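Local coordinates for protein proabylysin (Pyrococcus abyssi, PDB 4JIU) that is the zymogen of abylysin, a small soluble zinc metallopeptidase of the minigluzincin type that probably cleaves peptide bonds once active, at residues R17-R22 against G38-D43; A31-K36 against A63-E68; D43-N48 against T98-N103; E50-F55 against K90-R95. The protein carries 1 engineered substitution. One frame throughout, in Å; residues are numbered along the deposited sequence.

Interaction 1 (R17-R22 against G38-D43); sequences RPVKVR and GTITLD
R22 O is held by two donors of the neighbouring strand: L42 N, 2.8 Å away, and more weakly the CA of T41, whose C-H points at the same oxygen. K20 O repeats the arrangement, taking I40 N at 2.8 Å together with the CA of T39, and the return bonds run from K20 N to G38 O and from R22 N to I40 O. This alternation is the signature of parallel pairing, and it fixes outer strand 20-23 beside 39-42, the middle strand of a small mixed sheet. On the face carrying V21 and I40, V21 CG1 meets L42 CD1 at 3.7 Å. V19, just ahead of the strand, has CG1 anti to its amide nitrogen (chi1 173°), which lays that methyl against I40 CG1, 3.8 Å off. On the face of R22 and T41, one water lies 2.9 Å from R22 NH2 and 2.7 Å from T41 OG1. At the start of the pair G38 has positive phi (70°) and forms a G1 beta bulge with T39 opposite S34. The extended R17 reaches over it, NH2 standing 3.3 Å from G38 CA; the same guanidinium bonds to Y15 OH and F35 O.

Interaction 2 (A31-K36 against A63-E68); sequences ARVSFK and AHLKAE. With ZN (zinc ion), chain B.
The zinc-binding HExxH helix of a gluzincin-type peptidase, here the end of helix 51-67, lies under outer strand 31-34 of the sheet, the two short axes 8.9 Å apart and inclined by 26°. H64, the second histidine of the motif, binds zinc through NE2 at 2.0 Å, and H60, H72 and the carbonyl oxygen of V105 complete the site. Its other ring nitrogen, ND1, is bonded to T69 O, which should help fix the rotation of the imidazole. The strand meets this helix mainly through apolar groups. L65 sends CD2 between V33 and the turn that follows, 3.8 Å from V33 CB and 3.7 Å from F35 CA, the V33 and L65 side chains running antiparallel, flank to flank. F35 has CG anti to its own carbonyl carbon (chi1 -57°), which swings the ring across to the helix end, and V33 CG2 sits over one ring face, nearer its border than its centre. With an alanine here the ring would be gone, and the likely result is a gap beside the last helical turn, with V33 CG2 and L65 CD2 losing part of their cover. That turn ends in a Schellman motif in which E68 takes positive phi and T69 N returns to H64 O. Strand 31-34 also pairs at A31 with the C-terminal V105, consistent with a tail that blocks the zymogen's cleft. H64 O lies at the edge of the F35 ring, close to the ring plane, 3.3 Å from CE2.

Interaction 3 (D43-N48 against T98-N103); sequences DPAVLN and TKLQRN
D43 carries its carboxylate anti to the backbone nitrogen (chi1 -174°), while R102 bends at chi3 (69°), and together these turns bring the edge of the guanidinium over the carboxylate. The two flat groups do not lie in one plane; they are turned 82° apart. R102 NH2 approaches OD2 of D43 from above the carboxylate at 3.0 Å, the oxygen lying at the guanidinium edge, whereas the bond from NH1 to D43 OD1 is weak. OD1 also accepts A45 N at 2.9 Å, an Asx turn that opens the 3-10 segment 44-48, and OD2 takes a second donor in L26 N. Beside the salt bridge A45 CB rests on L100 CD2, 4.0 Å away, at the close of helix 88-100. Further along, the extended K99 reaches toward the end of the 3-10 turn, where a water joins its NZ (2.8 Å) to A45 O (2.7 Å). K99 NZ is also close to N48 O, but the angle is too poor for a hydrogen bond. With four donors around it, two of them from an arginine, the carboxylate of D43 is likely to stay ionised, and the pair may tether the tail that leads to zinc ligand V105.

Interaction 4 (E50-F55 against K90-R95); sequences EEEEMF and KEIEDR
I92 lies at the centre of this helix crossing, and its two branches divide the work between neighbouring glutamates. E52 has CG anti to its backbone nitrogen (chi1 -179°) and an extended chain, which carries the carboxylate out over I92 CD1, 3.6 Å from E52 OE2, while I92 CG2 packs on the next backbone, 4.0 Å from E53 CA. R95 crosses E53 at about a right angle, CB 3.7 Å from OE2. E53 has two conformers, and its side-chain contacts here are those of one of them. Charge probably adds a loose attraction: E52 OE2 is 4.3 Å from R95 NH1 but well out of the guanidinium plane. In the next shell, a water donates to E53 OE2 and accepts from R95 NH1, linking the two helices. E91 OE2 grips R95 NE at 2.7 Å through its anti lone pair, at the edge of the guanidinium. E53 OE1 takes the amide of the N-cap residue, E50 N, 3.1 Å away, as in one half of a capping box. E52 is steadied by a salt bridge from R88 NE to OE1, and a leucine in its place would probably leave R88 without its charged mate and R95 without this nearby negative charge. The segments of helices 51-67 and 88-100 cross at 108°, with axes 9.9 Å apart. I92 also touches Y56 of helix 51-67, whereas M54 and F55 pack on L5 of helix 2-13.

Interactions 1 and 2 adjoin, their centres about 9 Å apart: T41 N bonds to R32 O at 2.9 Å between neighbouring strands, and R17 NH2 reaches F35 O at 2.9 Å. Interaction 2 holds zinc ligand H64, and the I40 side chain of interaction 1 lies about 11 Å from the metal. Interactions 3 and 4 form a second pair, their centres about 10 Å apart, both using helix 88-100 and meeting where V46 O is 3.3 Å from M54 CG. Helix 51-67 joins interactions 2 and 4, whose centres are about 18 Å apart, while D43 belongs to 1 and 3. The side chains of I92 and R102 each stand about 13 Å from zinc.

Interaction 1 (R17-R22 against G38-D43)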
loop_
_atom_site.group_PDB
_atom_site.type_symbol
_atom_site.label_atom_id
_atom_site.label_comp_id
_atom_site.label_asym_id
_atom_site.label_seq_id
_atom_site.Cartn_x
_atom_site.Cartn_y
_atom_site.Cartn_z
ATOM N N ARG A 17 -8.118 -12.454 -0.806
ATOM C CA ARG A 17 -7.148 -13.182 -0.017
ATOM C C ARG A 17 -7.233 -12.601 1.390
ATOM O O ARG A 17 -7.357 -11.367 1.506
ATOM C CB ARG A 17 -5.748 -12.998 -0.515
ATOM C CG ARG A 17 -4.646 -13.686 0.243
ATOM C CD ARG A 17 -3.301 -13.324 -0.395
ATOM N NE ARG A 17 -2.199 -13.980 0.314
ATOM C CZ ARG A 17 -0.935 -13.891 -0.052
ATOM N NH1 ARG A 17 -0.617 -13.118 -1.066
ATOM N NH2 ARG A 17 0.015 -14.518 0.600
ATOM N N PRO A 18 -7.089 -13.406 2.421
ATOM C CA PRO A 18 -7.201 -12.913 3.808
ATOM C C PRO A 18 -5.938 -12.243 4.314
ATOM O O PRO A 18 -5.283 -12.672 5.256
ATOM C CB PRO A 18 -7.518 -14.206 4.589
ATOM C CG PRO A 18 -6.795 -15.246 3.833
ATOM C CD PRO A 18 -7.036 -14.875 2.395
ATOM N N VAL A 19 -5.599 -11.147 3.648
ATOM C CA VAL A 19 -4.395 -10.358 3.977
ATOM C C VAL A 19 -4.622 -9.724 5.335
ATOM O O VAL A 19 -5.671 -9.116 5.583
ATOM C CB VAL A 19 -4.181 -9.311 2.854
ATOM C CG1 VAL A 19 -3.057 -8.379 3.277
ATOM C CG2 VAL A 19 -3.908 -10.003 1.548
ATOM N N LYS A 20 -3.644 -9.834 6.191
ATOM C CA LYS A 20 -3.685 -9.292 7.528
ATOM C C LYS A 20 -2.828 -8.040 7.617
ATOM O O LYS A 20 -1.693 -8.058 7.160
ATOM C CB LYS A 20 -3.196 -10.326 8.555
ATOM C CG LYS A 20 -3.829 -11.667 8.461
ATOM C CD LYS A 20 -5.334 -11.666 8.637
ATOM C CE LYS A 20 -5.891 -13.099 8.440
ATOM N NZ LYS A 20 -7.363 -13.097 8.580
ATOM N N VAL A 21 -3.354 -7.036 8.260
ATOM C CA VAL A 21 -2.621 -5.800 8.501
ATOM C C VAL A 21 -2.057 -5.799 9.925
ATOM O O VAL A 21 -2.784 -6.078 10.896
ATOM C CB VAL A 21 -3.478 -4.547 8.243
ATOM C CG1 VAL A 21 -2.677 -3.296 8.579
ATOM C CG2 VAL A 21 -3.904 -4.458 6.795
ATOM N N ARG A 22 -0.794 -5.527 10.067
ATOM C CA ARG A 22 -0.110 -5.396 11.331
ATOM C C ARG A 22 0.473 -4.026 11.436
ATOM O O ARG A 22 0.972 -3.473 10.469
ATOM C CB ARG A 22 1.051 -6.401 11.439
ATOM C CG ARG A 22 0.475 -7.700 11.942
ATOM C CD ARG A 22 0.220 -8.602 10.736
ATOM N NE ARG A 22 0.053 -9.869 11.438
ATOM C CZ ARG A 22 1.140 -10.486 11.958
ATOM N NH1 ARG A 22 0.936 -11.611 12.604
ATOM N NH2 ARG A 22 2.381 -10.005 11.816
ATOM N N GLY A 38 1.108 -13.396 3.626
ATOM C CA GLY A 38 -0.055 -12.623 3.269
ATOM C C GLY A 38 -0.355 -11.540 4.303
ATOM O O GLY A 38 -1.469 -11.457 4.831
ATOM N N THR A 39 0.644 -10.700 4.565
ATOM C CA THR A 39 0.493 -9.626 5.533
ATOM C C THR A 39 0.999 -8.315 4.923
ATOM O O THR A 39 1.852 -8.298 4.040
ATOM C CB THR A 39 1.247 -9.880 6.845
ATOM O OG1 THR A 39 2.675 -9.948 6.571
ATOM C CG2 THR A 39 0.785 -11.177 7.507
ATOM N N ILE A 40 0.444 -7.255 5.459
ATOM C CA ILE A 40 0.918 -5.888 5.224
ATOM C C ILE A 40 1.275 -5.312 6.590
ATOM O O ILE A 40 0.407 -5.307 7.465
ATOM C CB ILE A 40 -0.115 -5.017 4.522
ATOM C CG1 ILE A 40 -0.550 -5.572 3.165
ATOM C CG2 ILE A 40 0.422 -3.583 4.475
ATOM C CD1 ILE A 40 -1.741 -4.906 2.536
ATOM N N THR A 41 2.507 -4.888 6.779
ATOM C CA THR A 41 2.920 -4.237 8.021
ATOM C C THR A 41 3.102 -2.768 7.764
ATOM O O THR A 41 3.766 -2.361 6.805
ATOM C CB THR A 41 4.215 -4.894 8.509
ATOM O OG1 THR A 41 4.000 -6.295 8.742
ATOM C CG2 THR A 41 4.641 -4.269 9.829
ATOM N N LEU A 42 2.489 -1.943 8.632
ATOM C CA LEU A 42 2.479 -0.519 8.519
ATOM C C LEU A 42 3.131 0.070 9.766
ATOM O O LEU A 42 2.799 -0.348 10.885
ATOM C CB LEU A 42 1.055 0.048 8.489
ATOM C CG LEU A 42 0.123 -0.551 7.403
ATOM C CD1 LEU A 42 -1.276 -0.027 7.655
ATOM C CD2 LEU A 42 0.666 -0.257 6.027
ATOM N N ASP A 43 3.936 1.068 9.583
ATOM C CA ASP A 43 4.445 1.872 10.707
ATOM C C ASP A 43 3.300 2.674 11.299
ATOM O O ASP A 43 2.424 3.100 10.555
ATOM C CB ASP A 43 5.539 2.794 10.221
ATOM C CG ASP A 43 6.193 3.544 11.345
ATOM O OD1 ASP A 43 5.690 4.637 11.686
ATOM O OD2 ASP A 43 7.187 3.039 11.908
HETATM O O HOH W 1 4.287 -8.059 10.705
#

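Interaction 2 (A31-K36 against A63-E68)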
loop_
_atom_site.group_PDB
_atom_site.type_symbol
_atom_site.label_atom_id
_atom_site.label_comp_id
_atom_site.label_asym_id
_atom_site.label_seq_id
_atom_site.Cartn_x
_atom_site.Cartn_y
_atom_site.Cartn_z
ATOM N N ALA A 31 6.023 0.875 5.266
ATOM C CA ALA A 31 5.138 -0.248 4.961
ATOM C C ALA A 31 5.882 -1.276 4.170
ATOM O O ALA A 31 6.718 -0.948 3.339
ATOM C CB ALA A 31 3.943 0.250 4.176
ATOM N N ARG A 32 5.497 -2.539 4.405
ATOM C CA ARG A 32 6.064 -3.639 3.619
ATOM C C ARG A 32 5.097 -4.833 3.660
ATOM O O ARG A 32 4.138 -4.777 4.410
ATOM C CB ARG A 32 7.418 -4.043 4.144
ATOM C CG ARG A 32 7.310 -4.653 5.532
ATOM C CD ARG A 32 8.623 -5.127 6.060
ATOM N NE ARG A 32 8.580 -5.605 7.427
ATOM C CZ ARG A 32 9.490 -5.394 8.356
ATOM N NH1 ARG A 32 10.612 -4.699 8.153
ATOM N NH2 ARG A 32 9.382 -5.874 9.598
ATOM N N VAL A 33 5.319 -5.826 2.833
ATOM C CA VAL A 33 4.508 -7.028 2.809
ATOM C C VAL A 33 5.333 -8.256 3.158
ATOM O O VAL A 33 6.548 -8.313 3.059
ATOM C CB VAL A 33 3.836 -7.276 1.445
ATOM C CG1 VAL A 33 2.951 -6.071 1.100
ATOM C CG2 VAL A 33 4.800 -7.615 0.351
ATOM N N SER A 34 4.568 -9.309 3.488
ATOM C CA SER A 34 5.045 -10.685 3.436
ATOM C C SER A 34 4.217 -11.435 2.365
ATOM O O SER A 34 2.992 -11.590 2.529
ATOM C CB SER A 34 4.879 -11.445 4.742
ATOM O OG SER A 34 5.180 -12.811 4.587
ATOM N N PHE A 35 4.899 -11.819 1.295
ATOM C CA PHE A 35 4.290 -12.672 0.284
ATOM C C PHE A 35 3.953 -14.038 0.848
ATOM O O PHE A 35 2.919 -14.657 0.542
ATOM C CB PHE A 35 5.219 -12.832 -0.928
ATOM C CG PHE A 35 5.631 -11.547 -1.605
ATOM C CD1 PHE A 35 6.738 -10.863 -1.154
ATOM C CD2 PHE A 35 4.920 -11.020 -2.655
ATOM C CE1 PHE A 35 7.134 -9.683 -1.762
ATOM C CE2 PHE A 35 5.309 -9.847 -3.289
ATOM C CZ PHE A 35 6.376 -9.209 -2.806
ATOM N N LYS A 36 4.862 -14.556 1.677
ATOM C CA LYS A 36 4.724 -15.899 2.240
ATOM C C LYS A 36 3.500 -16.021 3.110
ATOM O O LYS A 36 2.726 -16.968 3.015
ATOM C CB LYS A 36 6.009 -16.220 3.012
ATOM C CG LYS A 36 6.054 -17.588 3.658
ATOM C CD LYS A 36 7.451 -17.925 4.167
ATOM C CE LYS A 36 7.655 -19.377 4.511
ATOM N NZ LYS A 36 9.010 -19.575 5.133
ATOM N N ALA A 63 -0.858 -4.424 -4.286
ATOM C CA ALA A 63 -0.395 -4.630 -5.633
ATOM C C ALA A 63 0.851 -5.486 -5.676
ATOM O O ALA A 63 1.012 -6.331 -6.567
ATOM C CB ALA A 63 -0.180 -3.291 -6.348
ATOM N N HIS A 64 1.742 -5.334 -4.703
ATOM C CA HIS A 64 2.918 -6.219 -4.612
ATOM C C HIS A 64 2.458 -7.652 -4.474
ATOM O O HIS A 64 2.920 -8.568 -5.142
ATOM C CB HIS A 64 3.813 -5.840 -3.440
ATOM C CG HIS A 64 4.761 -4.737 -3.731
ATOM N ND1 HIS A 64 5.731 -4.853 -4.719
ATOM C CD2 HIS A 64 4.939 -3.527 -3.155
ATOM C CE1 HIS A 64 6.421 -3.713 -4.726
ATOM N NE2 HIS A 64 5.973 -2.865 -3.794
ATOM N N LEU A 65 1.543 -7.886 -3.550
ATOM C CA LEU A 65 1.054 -9.215 -3.251
ATOM C C LEU A 65 0.340 -9.794 -4.467
ATOM O O LEU A 65 0.572 -10.970 -4.828
ATOM C CB LEU A 65 0.115 -9.194 -2.052
ATOM C CG LEU A 65 0.773 -8.943 -0.712
ATOM C CD1 LEU A 65 -0.326 -8.807 0.370
ATOM C CD2 LEU A 65 1.766 -9.992 -0.325
ATOM N N LYS A 66 -0.539 -9.040 -5.091
ATOM C CA LYS A 66 -1.312 -9.552 -6.217
ATOM C C LYS A 66 -0.459 -9.821 -7.440
ATOM O O LYS A 66 -0.633 -10.815 -8.114
ATOM C CB LYS A 66 -2.407 -8.581 -6.537
ATOM C CG LYS A 66 -3.378 -9.180 -7.577
ATOM C CD LYS A 66 -4.507 -8.155 -7.769
ATOM C CE LYS A 66 -5.664 -8.766 -8.527
ATOM N NZ LYS A 66 -5.227 -8.943 -9.949
ATOM N N ALA A 67 0.400 -8.867 -7.791
ATOM C CA ALA A 67 1.302 -9.020 -8.921
ATOM C C ALA A 67 2.438 -9.969 -8.637
ATOM O O ALA A 67 3.171 -10.341 -9.573
ATOM C CB ALA A 67 1.796 -7.643 -9.379
ATOM N N GLU A 68 2.649 -10.374 -7.399
ATOM C CA GLU A 68 3.615 -11.366 -6.969
ATOM C C GLU A 68 5.022 -10.938 -7.336
ATOM O O GLU A 68 5.841 -11.663 -7.868
ATOM C CB GLU A 68 3.272 -12.768 -7.494
ATOM C CG GLU A 68 1.920 -13.270 -6.935
ATOM C CD GLU A 68 1.629 -14.684 -7.330
ATOM O OE1 GLU A 68 1.810 -14.957 -8.529
ATOM O OE2 GLU A 68 1.183 -15.519 -6.527
HETATM ZN ZN ZN B . 6.651 -0.995 -3.622
#

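Interaction 3 (D43-N48 against T98-N103)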
loop_
_atom_site.group_PDB
_atom_site.type_symbol
_atom_site.label_atom_id
_atom_site.label_comp_id
_atom_site.label_asym_id
_atom_site.label_seq_id
_atom_site.Cartn_x
_atom_site.Cartn_y
_atom_site.Cartn_z
ATOM N N ASP A 43 3.936 1.068 9.583
ATOM C CA ASP A 43 4.445 1.872 10.707
ATOM C C ASP A 43 3.300 2.674 11.299
ATOM O O ASP A 43 2.424 3.100 10.555
ATOM C CB ASP A 43 5.539 2.794 10.221
ATOM C CG ASP A 43 6.193 3.544 11.345
ATOM O OD1 ASP A 43 5.690 4.637 11.686
ATOM O OD2 ASP A 43 7.187 3.039 11.908
ATOM N N PRO A 44 3.244 2.873 12.628
ATOM C CA PRO A 44 2.144 3.619 13.196
ATOM C C PRO A 44 1.933 5.000 12.596
ATOM O O PRO A 44 0.783 5.507 12.624
ATOM C CB PRO A 44 2.532 3.736 14.681
ATOM C CG PRO A 44 3.501 2.653 14.936
ATOM C CD PRO A 44 4.145 2.317 13.623
ATOM N N ALA A 45 2.969 5.618 12.042
ATOM C CA ALA A 45 2.752 6.927 11.425
ATOM C C ALA A 45 1.754 6.900 10.275
ATOM O O ALA A 45 1.101 7.913 9.963
ATOM C CB ALA A 45 4.105 7.422 10.955
ATOM N N VAL A 46 1.623 5.783 9.614
ATOM C CA VAL A 46 0.657 5.697 8.518
ATOM C C VAL A 46 -0.742 6.035 8.994
ATOM O O VAL A 46 -1.529 6.536 8.218
ATOM C CB VAL A 46 0.719 4.283 7.911
ATOM C CG1 VAL A 46 -0.367 3.999 6.874
ATOM C CG2 VAL A 46 2.079 4.087 7.275
ATOM N N LEU A 47 -1.098 5.710 10.241
ATOM C CA LEU A 47 -2.487 5.796 10.716
ATOM C C LEU A 47 -2.930 7.224 10.887
ATOM O O LEU A 47 -4.116 7.507 11.076
ATOM C CB LEU A 47 -2.692 4.978 12.014
ATOM C CG LEU A 47 -2.458 3.466 11.917
ATOM C CD1 LEU A 47 -2.632 2.843 13.296
ATOM C CD2 LEU A 47 -3.345 2.774 10.885
ATOM N N ASN A 48 -1.950 8.169 10.798
ATOM C CA ASN A 48 -2.236 9.579 10.865
ATOM C C ASN A 48 -2.178 10.287 9.511
ATOM O O ASN A 48 -2.272 11.532 9.418
ATOM C CB ASN A 48 -1.236 10.292 11.805
ATOM C CG ASN A 48 -1.272 9.796 13.233
ATOM O OD1 ASN A 48 -2.345 9.510 13.781
ATOM N ND2 ASN A 48 -0.091 9.656 13.819
ATOM N N THR A 98 6.969 13.796 1.658
ATOM C CA THR A 98 7.108 15.118 2.272
ATOM C C THR A 98 6.759 15.038 3.741
ATOM O O THR A 98 7.419 15.611 4.593
ATOM C CB THR A 98 6.202 16.095 1.534
ATOM O OG1 THR A 98 6.791 16.279 0.229
ATOM C CG2 THR A 98 6.123 17.435 2.235
ATOM N N LYS A 99 5.647 14.338 4.023
ATOM C CA LYS A 99 5.176 14.328 5.393
ATOM C C LYS A 99 6.054 13.522 6.322
ATOM O O LYS A 99 6.395 13.902 7.421
ATOM C CB LYS A 99 3.763 13.814 5.477
ATOM C CG LYS A 99 3.283 14.173 6.901
ATOM C CD LYS A 99 1.889 13.694 7.107
ATOM C CE LYS A 99 1.393 13.963 8.532
ATOM N NZ LYS A 99 0.250 13.021 8.842
ATOM N N LEU A 100 6.367 12.278 5.907
ATOM C CA LEU A 100 6.971 11.318 6.795
ATOM C C LEU A 100 8.474 11.179 6.622
ATOM O O LEU A 100 9.112 10.617 7.521
ATOM C CB LEU A 100 6.303 9.939 6.624
ATOM C CG LEU A 100 4.815 9.895 7.000
ATOM C CD1 LEU A 100 4.307 8.453 6.853
ATOM C CD2 LEU A 100 4.538 10.444 8.393
ATOM N N GLN A 101 9.013 11.649 5.506
ATOM C CA GLN A 101 10.431 11.614 5.213
ATOM C C GLN A 101 10.974 10.204 5.212
ATOM O O GLN A 101 12.115 9.986 5.535
ATOM C CB GLN A 101 11.192 12.510 6.205
ATOM C CG GLN A 101 10.767 13.961 6.066
ATOM C CD GLN A 101 11.213 14.670 4.833
ATOM O OE1 GLN A 101 12.442 14.582 4.522
ATOM N NE2 GLN A 101 10.351 15.388 4.139
ATOM N N ARG A 102 10.143 9.276 4.842
ATOM C CA ARG A 102 10.413 7.830 4.825
ATOM C C ARG A 102 9.626 7.284 3.646
ATOM O O ARG A 102 8.584 7.829 3.261
ATOM C CB ARG A 102 9.958 7.149 6.111
ATOM C CG ARG A 102 10.418 7.820 7.420
ATOM C CD ARG A 102 9.487 7.486 8.599
ATOM N NE ARG A 102 9.592 6.109 8.967
ATOM C CZ ARG A 102 8.957 5.485 9.952
ATOM N NH1 ARG A 102 8.109 6.167 10.732
ATOM N NH2 ARG A 102 9.246 4.206 10.042
ATOM N N ASN A 103 10.133 6.198 3.109
ATOM C CA ASN A 103 9.776 5.481 1.935
ATOM C C ASN A 103 8.844 4.311 2.256
ATOM O O ASN A 103 9.031 3.776 3.360
ATOM C CB ASN A 103 11.069 4.879 1.308
ATOM C CG ASN A 103 12.166 5.863 1.033
ATOM O OD1 ASN A 103 13.312 5.792 1.494
ATOM N ND2 ASN A 103 11.807 6.850 0.210
HETATM O O HOH W 2 1.410 10.556 9.491
#

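Interaction 4 (E50-F55 against K90-R95)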
loop_
_atom_site.group_PDB
_atom_site.type_symbol
_atom_site.label_atom_id
_atom_site.label_comp_id
_atom_site.label_asym_id
_atom_site.label_seq_id
_atom_site.Cartn_x
_atom_site.Cartn_y
_atom_site.Cartn_z
ATOM N N GLU A 50 -3.626 11.317 5.597
ATOM C CA GLU A 50 -4.950 11.518 5.027
ATOM C C GLU A 50 -5.473 10.200 4.407
ATOM O O GLU A 50 -4.707 9.334 4.064
ATOM C CB GLU A 50 -4.965 12.587 3.955
ATOM C CG GLU A 50 -4.281 13.927 4.042
ATOM C CD GLU A 50 -5.091 14.927 4.853
ATOM O OE1 GLU A 50 -4.689 16.101 4.888
ATOM O OE2 GLU A 50 -6.089 14.437 5.423
ATOM N N GLU A 51 -6.796 10.095 4.244
ATOM C CA GLU A 51 -7.363 8.836 3.758
ATOM C C GLU A 51 -6.798 8.432 2.413
ATOM O O GLU A 51 -6.557 7.251 2.222
ATOM C CB GLU A 51 -8.908 8.851 3.655
ATOM C CG GLU A 51 -9.618 8.699 4.938
ATOM C CD GLU A 51 -11.129 8.629 4.878
ATOM O OE1 GLU A 51 -11.731 9.346 4.048
ATOM O OE2 GLU A 51 -11.659 7.838 5.699
ATOM N N GLU A 52 -6.654 9.370 1.453
ATOM C CA GLU A 52 -6.166 8.951 0.143
ATOM C C GLU A 52 -4.754 8.425 0.240
ATOM O O GLU A 52 -4.373 7.522 -0.508
ATOM C CB GLU A 52 -6.263 10.148 -0.852
ATOM C CG GLU A 52 -5.809 9.807 -2.252
ATOM C CD GLU A 52 -5.860 10.864 -3.341
ATOM O OE1 GLU A 52 -5.833 10.536 -4.599
ATOM O OE2 GLU A 52 -5.852 12.059 -2.941
ATOM N N GLU A 53 -3.920 9.012 1.112
ATOM C CA GLU A 53 -2.551 8.564 1.301
ATOM C C GLU A 53 -2.510 7.180 1.963
ATOM O O GLU A 53 -1.742 6.347 1.548
ATOM C CB GLU A 53 -1.751 9.575 2.100
ATOM C CG GLU A 53 -1.594 10.925 1.487
ATOM C CD GLU A 53 -1.360 12.101 2.410
ATOM O OE1 GLU A 53 -1.365 11.975 3.646
ATOM O OE2 GLU A 53 -1.194 13.196 1.807
ATOM N N MET A 54 -3.336 6.982 2.985
ATOM C CA MET A 54 -3.426 5.625 3.580
ATOM C C MET A 54 -3.882 4.607 2.542
ATOM O O MET A 54 -3.368 3.496 2.472
ATOM C CB MET A 54 -4.423 5.640 4.747
ATOM C CG MET A 54 -3.973 6.388 5.955
ATOM S SD MET A 54 -5.085 6.201 7.382
ATOM C CE MET A 54 -6.018 7.710 7.196
ATOM N N PHE A 55 -4.905 4.994 1.777
ATOM C CA PHE A 55 -5.420 4.095 0.753
ATOM C C PHE A 55 -4.324 3.787 -0.277
ATOM O O PHE A 55 -4.214 2.652 -0.726
ATOM C CB PHE A 55 -6.653 4.699 0.072
ATOM C CG PHE A 55 -7.499 3.686 -0.656
ATOM C CD1 PHE A 55 -8.051 2.592 0.020
ATOM C CD2 PHE A 55 -7.752 3.842 -2.022
ATOM C CE1 PHE A 55 -8.852 1.708 -0.631
ATOM C CE2 PHE A 55 -8.606 2.926 -2.663
ATOM C CZ PHE A 55 -9.130 1.874 -1.963
ATOM N N LYS A 90 2.481 8.802 -8.269
ATOM C CA LYS A 90 3.718 9.487 -7.908
ATOM C C LYS A 90 3.403 10.750 -7.137
ATOM O O LYS A 90 4.182 11.100 -6.257
ATOM C CB LYS A 90 4.546 9.740 -9.164
ATOM C CG LYS A 90 5.308 8.496 -9.645
ATOM C CD LYS A 90 6.436 8.083 -8.681
ATOM C CE LYS A 90 6.718 6.585 -8.740
ATOM N NZ LYS A 90 7.601 6.103 -7.641
ATOM N N GLU A 91 2.334 11.453 -7.427
ATOM C CA GLU A 91 1.919 12.645 -6.684
ATOM C C GLU A 91 1.641 12.274 -5.209
ATOM O O GLU A 91 2.072 12.942 -4.260
ATOM C CB GLU A 91 0.708 13.306 -7.285
ATOM C CG GLU A 91 0.139 14.487 -6.546
ATOM C CD GLU A 91 1.119 15.585 -6.211
ATOM O OE1 GLU A 91 2.036 15.801 -7.045
ATOM O OE2 GLU A 91 0.913 16.191 -5.118
ATOM N N ILE A 92 0.905 11.197 -4.992
ATOM C CA ILE A 92 0.592 10.790 -3.618
ATOM C C ILE A 92 1.858 10.305 -2.935
ATOM O O ILE A 92 2.082 10.586 -1.751
ATOM C CB ILE A 92 -0.555 9.785 -3.615
ATOM C CG1 ILE A 92 -1.834 10.375 -4.194
ATOM C CG2 ILE A 92 -0.766 9.236 -2.212
ATOM C CD1 ILE A 92 -2.337 11.700 -3.646
ATOM N N GLU A 93 2.699 9.518 -3.585
ATOM C CA GLU A 93 3.974 9.164 -3.005
ATOM C C GLU A 93 4.784 10.377 -2.573
ATOM O O GLU A 93 5.376 10.364 -1.505
ATOM C CB GLU A 93 4.806 8.355 -3.994
ATOM C CG GLU A 93 4.349 6.939 -4.146
ATOM C CD GLU A 93 5.299 6.102 -4.978
ATOM O OE1 GLU A 93 4.864 5.004 -5.325
ATOM O OE2 GLU A 93 6.457 6.446 -5.310
ATOM N N ASP A 94 4.774 11.390 -3.376
ATOM C CA ASP A 94 5.510 12.609 -3.035
ATOM C C ASP A 94 4.938 13.227 -1.777
ATOM O O ASP A 94 5.678 13.732 -0.926
ATOM C CB ASP A 94 5.462 13.591 -4.207
ATOM C CG ASP A 94 6.357 13.260 -5.382
ATOM O OD1 ASP A 94 7.225 12.362 -5.233
ATOM O OD2 ASP A 94 6.267 13.831 -6.496
ATOM N N ARG A 95 3.615 13.267 -1.671
ATOM C CA ARG A 95 2.988 13.821 -0.448
ATOM C C ARG A 95 3.404 13.049 0.780
ATOM O O ARG A 95 3.667 13.601 1.852
ATOM C CB ARG A 95 1.462 13.895 -0.637
ATOM C CG ARG A 95 1.021 14.821 -1.780
ATOM C CD ARG A 95 -0.479 14.888 -1.955
ATOM N NE ARG A 95 -0.855 15.618 -3.147
ATOM C CZ ARG A 95 -2.109 15.838 -3.552
ATOM N NH1 ARG A 95 -3.105 15.321 -2.840
ATOM N NH2 ARG A 95 -2.366 16.523 -4.647
HETATM O O HOH W 3 -3.295 14.113 0.125
#